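Side-chain contact in KP6 killer toxin subunit alpha (Ustilago maydis virus P6, PDB 4GVB), which forms one half of a secreted viral antifungal toxin and recognizes cellular receptors on sensitive fungal cells before the beta subunit joins in killing them: residues Q60-C65 and N70-R75. Sequence-based numbering, arbitrary orientation.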
loop_
_atom_site.group_PDB
_atom_site.type_symbol
_atom_site.label_atom_id
_atom_site.label_comp_id
_atom_site.label_asym_id
_atom_site.label_seq_id
_atom_site.Cartn_x
_atom_site.Cartn_y
_atom_site.Cartn_z
ATOM N N GLN A 60 3.816 -11.997 -10.042
ATOM C CA GLN A 60 3.059 -10.770 -10.228
ATOM C C GLN A 60 2.748 -10.128 -8.880
ATOM O O GLN A 60 3.012 -8.946 -8.675
ATOM C CB GLN A 60 1.751 -11.034 -10.992
ATOM C CG GLN A 60 1.931 -11.462 -12.449
ATOM C CD GLN A 60 2.184 -12.971 -12.628
ATOM O OE1 GLN A 60 2.532 -13.682 -11.685
ATOM N NE2 GLN A 60 2.004 -13.452 -13.854
ATOM N N PHE A 61 2.182 -10.901 -7.955
ATOM C CA PHE A 61 1.826 -10.345 -6.661
ATOM C C PHE A 61 3.062 -9.787 -5.962
ATOM O O PHE A 61 3.015 -8.726 -5.310
ATOM C CB PHE A 61 1.124 -11.395 -5.792
ATOM C CG PHE A 61 0.596 -10.841 -4.513
ATOM C CD1 PHE A 61 -0.515 -10.023 -4.514
ATOM C CD2 PHE A 61 1.219 -11.127 -3.305
ATOM C CE1 PHE A 61 -1.006 -9.490 -3.344
ATOM C CE2 PHE A 61 0.737 -10.579 -2.124
ATOM C CZ PHE A 61 -0.374 -9.773 -2.145
ATOM N N TYR A 62 4.177 -10.489 -6.115
ATOM C CA TYR A 62 5.431 -10.043 -5.522
ATOM C C TYR A 62 5.825 -8.662 -6.013
ATOM O O TYR A 62 6.368 -7.855 -5.252
ATOM C CB TYR A 62 6.576 -11.009 -5.832
ATOM C CG TYR A 62 7.909 -10.465 -5.327
ATOM C CD1 TYR A 62 8.247 -10.543 -3.981
ATOM C CD2 TYR A 62 8.807 -9.856 -6.191
ATOM C CE1 TYR A 62 9.465 -10.041 -3.516
ATOM C CE2 TYR A 62 10.014 -9.347 -5.734
ATOM C CZ TYR A 62 10.331 -9.446 -4.400
ATOM O OH TYR A 62 11.528 -8.944 -3.955
ATOM N N SER A 63 5.590 -8.401 -7.293
ATOM C CA SER A 63 5.994 -7.127 -7.870
ATOM C C SER A 63 5.204 -6.009 -7.221
ATOM O O SER A 63 5.708 -4.899 -7.061
ATOM C CB SER A 63 5.803 -7.104 -9.385
ATOM O OG SER A 63 4.459 -6.790 -9.717
ATOM N N HIS A 64 3.968 -6.304 -6.827
ATOM C CA HIS A 64 3.162 -5.313 -6.131
ATOM C C HIS A 64 3.697 -5.065 -4.717
ATOM O O HIS A 64 3.974 -3.915 -4.351
ATOM C CB HIS A 64 1.670 -5.694 -6.109
ATOM C CG HIS A 64 0.837 -4.773 -5.277
ATOM N ND1 HIS A 64 0.430 -5.085 -3.992
ATOM C CD2 HIS A 64 0.348 -3.538 -5.532
ATOM C CE1 HIS A 64 -0.263 -4.076 -3.493
ATOM N NE2 HIS A 64 -0.330 -3.124 -4.412
ATOM N N CYS A 65 3.854 -6.126 -3.922
ATOM C CA CYS A 65 4.386 -5.951 -2.566
ATOM C C CYS A 65 5.716 -5.222 -2.630
ATOM O O CYS A 65 5.958 -4.298 -1.851
ATOM C CB CYS A 65 4.568 -7.292 -1.849
ATOM S SG CYS A 65 3.005 -8.102 -1.462
ATOM N N ASN A 70 7.829 -3.617 0.277
ATOM C CA ASN A 70 7.502 -4.696 1.204
ATOM C C ASN A 70 8.069 -6.041 0.769
ATOM O O ASN A 70 8.541 -6.204 -0.356
ATOM C CB ASN A 70 5.989 -4.837 1.373
ATOM C CG ASN A 70 5.345 -3.609 1.954
ATOM O OD1 ASN A 70 5.898 -2.961 2.842
ATOM N ND2 ASN A 70 4.164 -3.278 1.458
ATOM N N ASN A 71 8.013 -7.008 1.675
ATOM C CA ASN A 71 8.317 -8.388 1.319
ATOM C C ASN A 71 7.022 -9.142 1.021
ATOM O O ASN A 71 5.926 -8.575 1.118
ATOM C CB ASN A 71 9.091 -9.080 2.444
ATOM C CG ASN A 71 10.455 -8.430 2.708
ATOM O OD1 ASN A 71 10.847 -8.231 3.861
ATOM N ND2 ASN A 71 11.176 -8.097 1.638
ATOM N N MET A 72 7.134 -10.416 0.652
ATOM C CA MET A 72 5.935 -11.226 0.455
ATOM C C MET A 72 6.068 -12.577 1.151
ATOM O O MET A 72 7.113 -13.209 1.092
ATOM C CB MET A 72 5.679 -11.450 -1.031
ATOM C CG MET A 72 4.525 -12.403 -1.302
ATOM S SD MET A 72 4.380 -12.760 -3.059
ATOM C CE MET A 72 5.814 -13.800 -3.327
ATOM N N SER A 73 5.003 -12.995 1.825
ATOM C CA SER A 73 4.905 -14.361 2.319
ATOM C C SER A 73 3.811 -15.112 1.574
ATOM O O SER A 73 2.751 -14.554 1.273
ATOM C CB SER A 73 4.609 -14.388 3.815
ATOM O OG SER A 73 5.753 -14.041 4.574
ATOM N N CYS A 74 4.080 -16.382 1.288
ATOM C CA CYS A 74 3.110 -17.259 0.635
ATOM C C CYS A 74 3.045 -18.609 1.348
ATOM O O CYS A 74 4.065 -19.125 1.791
ATOM C CB CYS A 74 3.501 -17.494 -0.819
ATOM S SG CYS A 74 3.261 -16.078 -1.905
ATOM N N ARG A 75 1.841 -19.166 1.454
ATOM C CA ARG A 75 1.656 -20.549 1.872
ATOM C C ARG A 75 1.099 -21.344 0.689
ATOM O O ARG A 75 0.287 -20.837 -0.086
ATOM C CB ARG A 75 0.687 -20.635 3.058
ATOM C CG ARG A 75 1.088 -19.826 4.287
ATOM C CD ARG A 75 2.167 -20.537 5.107
ATOM N NE ARG A 75 2.771 -19.676 6.130
ATOM C CZ ARG A 75 3.977 -19.115 6.034
ATOM N NH1 ARG A 75 4.733 -19.321 4.960
ATOM N NH2 ARG A 75 4.434 -18.345 7.017
HETATM O O HOH W 1 11.412 -9.194 -0.893
#
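A Met-aromatic contact joins the two arms of this helix-turn-strand unit, in which Met-72 of the strand meets Phe-61 and Tyr-62 of the helix. The sulfur SD of Met-72 lies near the plane of the Phe-61 ring at its edge, beside the ring hydrogens and 3.6 Å from Phe-61 CD2. Met-72 is extended through CB and CG and then bends at SD (chi3 72°), which carries its methyl back against Tyr-62, Met-72 CE lying 3.8 Å from Tyr-62 CB. The Tyr-62 ring turns its edge to Met-72, with Tyr-62 CD1 4.0 Å from Met-72 CB. At its far end a water bridges Tyr-62 OH (3.1 Å) and Asn-71 ND2 (2.8 Å), in the plane of the phenol. The turn is closed by Asn-70 N, which donates to Cys-65 O at 2.9 Å, tilted 35° from the carbonyl plane. The side-chain amide of Asn-70 is held by the beta subunit, ND2 donating to Tyr-67 O of that chain. Helix segment 60-65 thus packs on strand 71-75, roughly antiparallel to it at 143°, at the outermost strand of this chain's sheet, while disulfides from Cys-65 to Cys-18 and from Cys-74 to Cys-16 tie both elements to the adjoining strand 14-19.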